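PDB 2X9Z: CELL WALL surface anchor family protein from Streptococcus pneumoniae, which forms the repeating backbone subunit of the pneumococcal pilus, a surface fibre whose role is probably in adhesion. Local coordinates for residues 40-45 / 110-115; 45-50 / 102-107; 139-144 / 245-250. The protein carries 1 engineered substitution. All blocks are in the same frame, centred on the assembly; numbering follows the deposited sequence.

Contact 1 of 3, residues 40-45 / 110-115; sequences TKIPAL and KTVKIT
K41 and T111 lie side by side on one face of an antiparallel strand pair, both pointing the same way. The lysine chain leaves with CG anti to the carbonyl carbon and bends at chi2 (-74°), then runs straight, which carries the ammonium across the strand gap: NZ gives a 2.8 Å hydrogen bond to T111 OG1. On the way, the lysine CD passes 3.3 Å from T111 OG1, so the aliphatic part rests against the threonine.

T40, I42, K110 and V112 occupy the other face. The apolar part here is CD1 of I42 against CG2 of V112, 4.0 Å apart, the two side chains crossing at a slant. T40 OG1 hydrogen-bonds to W53 NE1 and to a water, and that water donates to V112 O, while K110 sends its ammonium group away to a salt bridge with D73.

T40 and V112 form one hydrogen-bonded pair, with 2.8 Å from T40 N to V112 O and again from V112 N to T40 O. I42 and K110 form the next, I42 N reaching K110 O at 2.8 Å and K110 N reaching I42 O at 2.9 Å. K41 and T111, between them, are the non-hydrogen-bonded pair.

The contact lies where the C-terminal end of strand 33-42 pairs with the start of strand 110-120, both interior strands of the five-stranded sheet in a Cna-B-like domain. The chemistry is divided by face: a lysine-threonine bond on one; on the other, I42 and V112 are buried, V112 against W53, with the T40 hydroxyl held by W53 NE1. V112 O is doubly gripped, by T40 N and water.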
loop_
_atom_site.group_PDB
_atom_site.type_symbol
_atom_site.label_atom_id
_atom_site.label_comp_id
_atom_site.label_asym_id
_atom_site.label_seq_id
_atom_site.Cartn_x
_atom_site.Cartn_y
_atom_site.Cartn_z
ATOM N N THR A 40 4.188 3.209 -12.616
ATOM C CA THR A 40 5.505 3.236 -11.986
ATOM C C THR A 40 6.584 3.367 -13.048
ATOM O O THR A 40 6.556 2.668 -14.062
ATOM C CB THR A 40 5.753 1.949 -11.164
ATOM O OG1 THR A 40 4.645 1.743 -10.281
ATOM C CG2 THR A 40 7.032 2.064 -10.346
ATOM N N LYS A 41 7.521 4.279 -12.817
ATOM C CA LYS A 41 8.651 4.471 -13.709
ATOM C C LYS A 41 9.887 3.862 -13.069
ATOM O O LYS A 41 10.293 4.268 -11.982
ATOM C CB LYS A 41 8.901 5.962 -13.943
ATOM C CG LYS A 41 7.725 6.720 -14.506
ATOM C CD LYS A 41 7.505 6.421 -15.969
ATOM C CE LYS A 41 6.381 7.288 -16.526
ATOM N NZ LYS A 41 6.115 7.014 -17.968
ATOM N N ILE A 42 10.479 2.894 -13.751
ATOM C CA ILE A 42 11.686 2.239 -13.271
ATOM C C ILE A 42 12.860 2.770 -14.082
ATOM O O ILE A 42 12.803 2.802 -15.310
ATOM C CB ILE A 42 11.548 0.708 -13.398
ATOM C CG1 ILE A 42 10.443 0.223 -12.445
ATOM C CG2 ILE A 42 12.881 -0.008 -13.134
ATOM C CD1 ILE A 42 10.188 -1.252 -12.486
ATOM N N PRO A 43 13.919 3.226 -13.396
ATOM C CA PRO A 43 15.034 3.887 -14.083
ATOM C C PRO A 43 15.809 2.941 -15.009
ATOM O O PRO A 43 15.780 1.721 -14.837
ATOM C CB PRO A 43 15.937 4.349 -12.927
ATOM C CG PRO A 43 15.105 4.266 -11.701
ATOM C CD PRO A 43 14.124 3.163 -11.942
ATOM N N ALA A 44 16.496 3.506 -15.995
ATOM C CA ALA A 44 17.426 2.722 -16.809
ATOM C C ALA A 44 18.479 2.024 -15.941
ATOM O O ALA A 44 18.881 2.536 -14.888
ATOM C CB ALA A 44 18.101 3.607 -17.850
ATOM N N LEU A 45 18.902 0.844 -16.386
ATOM C CA LEU A 45 19.986 0.089 -15.747
ATOM C C LEU A 45 19.673 -0.348 -14.315
ATOM O O LEU A 45 20.575 -0.466 -13.487
ATOM C CB LEU A 45 21.313 0.866 -15.805
ATOM C CG LEU A 45 21.727 1.314 -17.208
ATOM C CD1 LEU A 45 23.033 2.099 -17.171
ATOM C CD2 LEU A 45 21.843 0.120 -18.148
ATOM N N LYS A 110 11.541 2.484 -17.881
ATOM C CA LYS A 110 10.467 1.554 -18.226
ATOM C C LYS A 110 9.227 1.917 -17.419
ATOM O O LYS A 110 9.323 2.276 -16.240
ATOM C CB LYS A 110 10.871 0.101 -17.935
ATOM C CG LYS A 110 12.096 -0.392 -18.708
ATOM C CD LYS A 110 11.902 -0.354 -20.222
ATOM C CE LYS A 110 11.365 -1.666 -20.747
ATOM N NZ LYS A 110 11.045 -1.617 -22.206
ATOM N N THR A 111 8.064 1.840 -18.051
ATOM C CA THR A 111 6.825 2.219 -17.391
ATOM C C THR A 111 5.945 1.011 -17.144
ATOM O O THR A 111 5.493 0.363 -18.090
ATOM C CB THR A 111 6.041 3.217 -18.249
ATOM O OG1 THR A 111 6.840 4.389 -18.457
ATOM C CG2 THR A 111 4.744 3.607 -17.569
ATOM N N VAL A 112 5.689 0.720 -15.871
ATOM C CA VAL A 112 4.775 -0.358 -15.506
ATOM C C VAL A 112 3.417 0.253 -15.207
ATOM O O VAL A 112 3.335 1.231 -14.475
ATOM C CB VAL A 112 5.258 -1.134 -14.257
ATOM C CG1 VAL A 112 4.328 -2.312 -13.976
ATOM C CG2 VAL A 112 6.686 -1.622 -14.446
ATOM N N LYS A 113 2.361 -0.311 -15.783
ATOM C CA LYS A 113 1.011 0.142 -15.488
ATOM C C LYS A 113 0.160 -1.034 -15.020
ATOM O O LYS A 113 0.108 -2.086 -15.665
ATOM C CB LYS A 113 0.380 0.788 -16.725
ATOM C CG LYS A 113 -1.044 1.296 -16.519
ATOM C CD LYS A 113 -1.506 2.057 -17.755
ATOM C CE LYS A 113 -2.974 2.406 -17.707
ATOM N NZ LYS A 113 -3.375 3.078 -18.970
ATOM N N ILE A 114 -0.491 -0.849 -13.881
ATOM C CA ILE A 114 -1.383 -1.851 -13.320
ATOM C C ILE A 114 -2.771 -1.231 -13.265
ATOM O O ILE A 114 -2.951 -0.137 -12.724
ATOM C CB ILE A 114 -0.957 -2.250 -11.898
ATOM C CG1 ILE A 114 0.458 -2.831 -11.917
ATOM C CG2 ILE A 114 -1.962 -3.241 -11.287
ATOM C CD1 ILE A 114 1.055 -3.006 -10.528
ATOM N N THR A 115 -3.752 -1.906 -13.850
ATOM C CA THR A 115 -5.122 -1.403 -13.835
ATOM C C THR A 115 -6.037 -2.413 -13.162
ATOM O O THR A 115 -5.770 -3.621 -13.168
ATOM C CB THR A 115 -5.639 -1.094 -15.255
ATOM O OG1 THR A 115 -5.681 -2.298 -16.026
ATOM C CG2 THR A 115 -4.736 -0.099 -15.961
HETATM O O HOH W 1 2.740 0.307 -11.656
#

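Contact 2 of 3, residues 45-50 / 102-107; sequences LANYAT and KVNDQN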
loop_
_atom_site.group_PDB
_atom_site.type_symbol
_atom_site.label_atom_id
_atom_site.label_comp_id
_atom_site.label_asym_id
_atom_site.label_seq_id
_atom_site.Cartn_x
_atom_site.Cartn_y
_atom_site.Cartn_z
ATOM N N LEU A 45 18.902 0.844 -16.386
ATOM C CA LEU A 45 19.986 0.089 -15.747
ATOM C C LEU A 45 19.673 -0.348 -14.315
ATOM O O LEU A 45 20.575 -0.466 -13.487
ATOM C CB LEU A 45 21.313 0.866 -15.805
ATOM C CG LEU A 45 21.727 1.314 -17.208
ATOM C CD1 LEU A 45 23.033 2.099 -17.171
ATOM C CD2 LEU A 45 21.843 0.120 -18.148
ATOM N N ALA A 46 18.399 -0.603 -14.033
ATOM C CA ALA A 46 17.996 -1.127 -12.735
ATOM C C ALA A 46 18.478 -2.564 -12.538
ATOM O O ALA A 46 18.654 -3.307 -13.503
ATOM C CB ALA A 46 16.473 -1.048 -12.588
ATOM N N ASN A 47 18.695 -2.948 -11.285
ATOM C CA ASN A 47 19.046 -4.325 -10.962
ATOM C C ASN A 47 18.285 -4.804 -9.727
ATOM O O ASN A 47 18.875 -5.297 -8.765
ATOM C CB ASN A 47 20.554 -4.475 -10.761
ATOM C CG ASN A 47 20.998 -5.921 -10.771
ATOM O OD1 ASN A 47 20.407 -6.756 -11.460
ATOM N ND2 ASN A 47 22.041 -6.227 -10.006
ATOM N N TYR A 48 16.964 -4.659 -9.759
ATOM C CA TYR A 48 16.162 -4.988 -8.598
ATOM C C TYR A 48 16.045 -6.492 -8.404
ATOM O O TYR A 48 15.862 -7.240 -9.365
ATOM C CB TYR A 48 14.758 -4.401 -8.725
ATOM C CG TYR A 48 14.683 -2.889 -8.824
ATOM C CD1 TYR A 48 15.735 -2.080 -8.407
ATOM C CD2 TYR A 48 13.536 -2.270 -9.316
ATOM C CE1 TYR A 48 15.647 -0.693 -8.499
ATOM C CE2 TYR A 48 13.438 -0.897 -9.413
ATOM C CZ TYR A 48 14.493 -0.105 -9.004
ATOM O OH TYR A 48 14.369 1.272 -9.106
ATOM N N ALA A 49 16.128 -6.919 -7.148
ATOM C CA ALA A 49 15.817 -8.290 -6.757
ATOM C C ALA A 49 14.317 -8.447 -6.524
ATOM O O ALA A 49 13.787 -9.553 -6.603
ATOM C CB ALA A 49 16.574 -8.659 -5.483
ATOM N N THR A 50 13.645 -7.341 -6.217
ATOM C CA THR A 50 12.211 -7.341 -5.953
ATOM C C THR A 50 11.578 -6.094 -6.548
ATOM O O THR A 50 12.120 -4.988 -6.429
ATOM C CB THR A 50 11.909 -7.379 -4.434
ATOM O OG1 THR A 50 12.437 -8.586 -3.869
ATOM C CG2 THR A 50 10.401 -7.299 -4.167
ATOM N N LYS A 102 12.440 -7.956 -17.776
ATOM C CA LYS A 102 11.868 -6.981 -18.697
ATOM C C LYS A 102 11.967 -5.535 -18.198
ATOM O O LYS A 102 11.774 -4.602 -18.976
ATOM C CB LYS A 102 10.413 -7.339 -19.027
ATOM C CG LYS A 102 10.294 -8.622 -19.838
ATOM C CD LYS A 102 8.854 -9.033 -20.082
ATOM C CE LYS A 102 8.812 -10.213 -21.046
ATOM N NZ LYS A 102 7.417 -10.664 -21.297
ATOM N N VAL A 103 12.277 -5.343 -16.915
ATOM C CA VAL A 103 12.443 -3.986 -16.388
ATOM C C VAL A 103 13.862 -3.679 -15.922
ATOM O O VAL A 103 14.230 -2.516 -15.832
ATOM C CB VAL A 103 11.432 -3.647 -15.257
ATOM C CG1 VAL A 103 10.008 -3.789 -15.758
ATOM C CG2 VAL A 103 11.667 -4.518 -14.031
ATOM N N ASN A 104 14.654 -4.715 -15.638
ATOM C CA ASN A 104 16.038 -4.541 -15.200
ATOM C C ASN A 104 16.983 -4.425 -16.387
ATOM O O ASN A 104 16.718 -4.981 -17.459
ATOM C CB ASN A 104 16.498 -5.734 -14.358
ATOM C CG ASN A 104 16.050 -5.655 -12.916
ATOM O OD1 ASN A 104 15.735 -4.580 -12.401
ATOM N ND2 ASN A 104 16.033 -6.803 -12.247
ATOM N N ASP A 105 18.098 -3.727 -16.188
ATOM C CA ASP A 105 19.147 -3.648 -17.198
ATOM C C ASP A 105 18.619 -3.220 -18.568
ATOM O O ASP A 105 19.004 -3.778 -19.603
ATOM C CB ASP A 105 19.888 -4.984 -17.313
ATOM C CG ASP A 105 21.228 -4.857 -18.025
ATOM O OD1 ASP A 105 21.823 -3.756 -17.996
ATOM O OD2 ASP A 105 21.695 -5.862 -18.608
ATOM N N GLN A 106 17.741 -2.220 -18.562
ATOM C CA GLN A 106 17.223 -1.628 -19.794
ATOM C C GLN A 106 17.867 -0.259 -20.026
ATOM O O GLN A 106 18.325 0.389 -19.078
ATOM C CB GLN A 106 15.697 -1.530 -19.744
ATOM C CG GLN A 106 15.044 -2.869 -19.450
ATOM C CD GLN A 106 15.312 -3.913 -20.531
ATOM O OE1 GLN A 106 15.399 -3.597 -21.721
ATOM N NE2 GLN A 106 15.413 -5.165 -20.121
ATOM N N ASN A 107 17.916 0.182 -21.280
ATOM C CA ASN A 107 18.671 1.391 -21.612
ATOM C C ASN A 107 17.886 2.696 -21.496
ATOM O O ASN A 107 18.430 3.784 -21.698
ATOM C CB ASN A 107 19.378 1.259 -22.973
ATOM C CG ASN A 107 18.538 1.750 -24.146
ATOM O OD1 ASN A 107 17.314 1.863 -24.062
ATOM N ND2 ASN A 107 19.209 2.037 -25.262
HETATM O O HOH W 2 16.331 -0.886 -16.255
#
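V103, at the weakly bonded end of helix 97-103, meets the loop 45-50 through its carbonyl, V103 O lying 4.2 Å from A46 CB. A water 2.7 Å from V103 O accepts from A46 N and Q106 N, so one molecule joins the two backbones.

N104 does most of the work. Its amide reads the backbone of Y48 at both ends: ND2 donates to Y48 O at 2.9 Å, nearly in the amide plane and on a lone pair of that oxygen, while OD1 takes Y48 N at 2.9 Å from above its carbonyl plane. With CG anti to the carbonyl carbon (chi1 -81°), the amide is laid beside the Y48 backbone, within reach of both groups, and the tyrosine ring stands almost perpendicular to it, 84° between planes. A46 CB lies 3.6 Å from N104 OD1 and sits over the centre of one face of the Y48 ring.

D105 follows with a backbone bond, its N reaching A46 O at 2.8 Å, and its OD1 passes 3.9 Å from L45 CD2. Q106 O then accepts L45 N at 2.8 Å; its side chain folds back, NE2 donating to N104 O.

The contact thus joins the loop between strands 33-42 and 50-57 to the exit of helix 97-103, just before strand 110-120. V103 and Y48 both pack on I42 of strand 33-42, and the Y48 ring also meets that of Y138 on strand 130-139.

Contact 3 of 3, residues 139-144 / 245-250; sequences GNNPDH and DENPKP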
loop_
_atom_site.group_PDB
_atom_site.type_symbol
_atom_site.label_atom_id
_atom_site.label_comp_id
_atom_site.label_asym_id
_atom_site.label_seq_id
_atom_site.Cartn_x
_atom_site.Cartn_y
_atom_site.Cartn_z
ATOM N N GLY A 139 14.088 -3.146 -4.290
ATOM C CA GLY A 139 15.460 -3.001 -3.860
ATOM C C GLY A 139 16.362 -3.963 -4.587
ATOM O O GLY A 139 15.898 -4.839 -5.322
ATOM N N ASN A 140 17.662 -3.789 -4.384
ATOM C CA ASN A 140 18.650 -4.687 -4.961
ATOM C C ASN A 140 18.764 -5.998 -4.184
ATOM O O ASN A 140 19.358 -6.965 -4.674
ATOM C CB ASN A 140 20.006 -3.989 -5.038
ATOM C CG ASN A 140 20.039 -2.884 -6.082
ATOM O OD1 ASN A 140 19.031 -2.576 -6.720
ATOM N ND2 ASN A 140 21.209 -2.290 -6.267
ATOM N N ASN A 141 18.232 -6.005 -2.963
ATOM C CA ASN A 141 18.072 -7.227 -2.175
ATOM C C ASN A 141 16.604 -7.631 -2.174
ATOM O O ASN A 141 15.731 -6.794 -2.408
ATOM C CB ASN A 141 18.513 -7.011 -0.727
ATOM C CG ASN A 141 19.929 -6.488 -0.619
ATOM O OD1 ASN A 141 20.863 -7.038 -1.207
ATOM N ND2 ASN A 141 20.096 -5.425 0.151
ATOM N N PRO A 142 16.317 -8.913 -1.908
ATOM C CA PRO A 142 14.903 -9.293 -1.813
ATOM C C PRO A 142 14.189 -8.413 -0.789
ATOM O O PRO A 142 14.743 -8.151 0.280
ATOM C CB PRO A 142 14.973 -10.756 -1.343
ATOM C CG PRO A 142 16.301 -11.244 -1.850
ATOM C CD PRO A 142 17.224 -10.061 -1.727
ATOM N N ASP A 143 12.995 -7.935 -1.124
ATOM C CA ASP A 143 12.236 -7.112 -0.193
ATOM C C ASP A 143 10.941 -7.786 0.247
ATOM O O ASP A 143 10.200 -8.334 -0.576
ATOM C CB ASP A 143 11.924 -5.743 -0.784
ATOM C CG ASP A 143 11.613 -4.727 0.296
ATOM O OD1 ASP A 143 12.578 -4.167 0.874
ATOM O OD2 ASP A 143 10.413 -4.514 0.591
ATOM N N HIS A 144 10.660 -7.705 1.543
ATOM C CA HIS A 144 9.503 -8.357 2.153
ATOM C C HIS A 144 8.417 -7.377 2.591
ATOM O O HIS A 144 7.444 -7.777 3.227
ATOM C CB HIS A 144 9.947 -9.191 3.354
ATOM C CG HIS A 144 10.913 -10.279 3.007
ATOM N ND1 HIS A 144 12.281 -10.104 3.037
ATOM C CD2 HIS A 144 10.703 -11.557 2.616
ATOM C CE1 HIS A 144 12.871 -11.230 2.681
ATOM N NE2 HIS A 144 11.937 -12.126 2.418
ATOM N N ASP A 245 15.942 -6.032 5.444
ATOM C CA ASP A 245 16.225 -6.281 4.028
ATOM C C ASP A 245 17.322 -5.386 3.448
ATOM O O ASP A 245 17.822 -5.656 2.357
ATOM C CB ASP A 245 14.955 -6.101 3.190
ATOM C CG ASP A 245 13.903 -7.165 3.461
ATOM O OD1 ASP A 245 14.265 -8.311 3.824
ATOM O OD2 ASP A 245 12.704 -6.846 3.303
ATOM N N GLU A 246 17.676 -4.315 4.154
ATOM C CA GLU A 246 18.724 -3.398 3.700
ATOM C C GLU A 246 18.417 -2.809 2.322
ATOM O O GLU A 246 19.290 -2.714 1.456
ATOM C CB GLU A 246 20.098 -4.085 3.712
ATOM C CG GLU A 246 20.521 -4.592 5.085
ATOM C CD GLU A 246 20.717 -3.474 6.095
ATOM O OE1 GLU A 246 20.718 -2.288 5.694
ATOM O OE2 GLU A 246 20.878 -3.785 7.296
ATOM N N ASN A 247 17.159 -2.421 2.132
ATOM C CA ASN A 247 16.709 -1.786 0.899
ATOM C C ASN A 247 16.277 -0.338 1.126
ATOM O O ASN A 247 16.090 0.081 2.268
ATOM C CB ASN A 247 15.532 -2.576 0.323
ATOM C CG ASN A 247 15.967 -3.849 -0.370
ATOM O OD1 ASN A 247 17.051 -3.918 -0.957
ATOM N ND2 ASN A 247 15.117 -4.863 -0.315
ATOM N N PRO A 248 16.105 0.426 0.032
ATOM C CA PRO A 248 15.596 1.795 0.151
ATOM C C PRO A 248 14.175 1.801 0.700
ATOM O O PRO A 248 13.479 0.782 0.634
ATOM C CB PRO A 248 15.576 2.293 -1.303
ATOM C CG PRO A 248 16.468 1.370 -2.063
ATOM C CD PRO A 248 16.363 0.049 -1.369
ATOM N N LYS A 249 13.740 2.940 1.220
ATOM C CA LYS A 249 12.355 3.074 1.650
ATOM C C LYS A 249 11.410 2.832 0.467
ATOM O O LYS A 249 11.745 3.117 -0.676
ATOM C CB LYS A 249 12.119 4.452 2.277
ATOM C CG LYS A 249 12.163 5.613 1.301
ATOM C CD LYS A 249 11.990 6.940 2.028
ATOM C CE LYS A 249 12.081 8.113 1.068
ATOM N NZ LYS A 249 11.764 9.401 1.744
ATOM N N PRO A 250 10.218 2.288 0.739
ATOM C CA PRO A 250 9.281 2.014 -0.355
ATOM C C PRO A 250 8.701 3.298 -0.938
ATOM O O PRO A 250 8.777 4.348 -0.299
ATOM C CB PRO A 250 8.167 1.228 0.342
ATOM C CG PRO A 250 8.199 1.725 1.752
ATOM C CD PRO A 250 9.657 1.941 2.054
HETATM O O HOH W 3 19.078 -2.448 -2.077
HETATM O O HOH W 4 16.124 -9.439 2.220
#
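N247 reaches from the 245-250 loop into the loop formed by 139-144, and its side chain can be followed outward. CB lies 3.4 Å from D143 OD1. Beyond it CG, anti to the carbonyl carbon (chi1 -77°), lies 3.6 Å from both N141 O and D143 OD1. OD1 accepts N141 N at 3.1 Å, in the carbonyl plane and on a lone pair, and takes a second proton from a water that also holds N140 N. ND2 gives 2.9 Å bonds to N141 O, reached from above its carbonyl plane, and to D143 OD1, which lies nearly in the amide plane and offers its anti lone pair. S226 also bonds to that oxygen.

Next door, D245 sets its carboxylate against the edge of the H144 ring, itself stacked on W243: OD2 receives H144 N, and OD1 takes ND1 on its syn side at 2.8 Å, tilted out of the carboxylate plane. N141 ND2 donates to D245 O at 3.2 Å.

Two chain passages between the six-stranded and four-stranded sheets, in different Cna-B-like regions, are therefore joined mainly by polar bonds. The D143 and D245 carboxylates come within 3.6 Å (OD1 to OD2), and the surrounding N-H donors probably offset their mutual repulsion.

How the contacts relate
From the N terminus, strand 33-42 runs into contact 1, which closes a long loop when 110-115 pairs with it. Contact 2 lies within that loop: the chain leaves 40-45 through the shared L45 and passes through 45-50, while helix 97-103 leads through 102-107 back to strand 110-120. P43 touches Y48 here, so the two sites are continuous. Contact 3 comes later in series, opening at the end of strand 130-139 and closing a hundred residues on, after the four-stranded sheet has been built. It touches contact 2, where A49 and T50 probably bond to G139 and D143, but not contact 1. Together they link the five-, six- and four-stranded sheets through their adjoining loops.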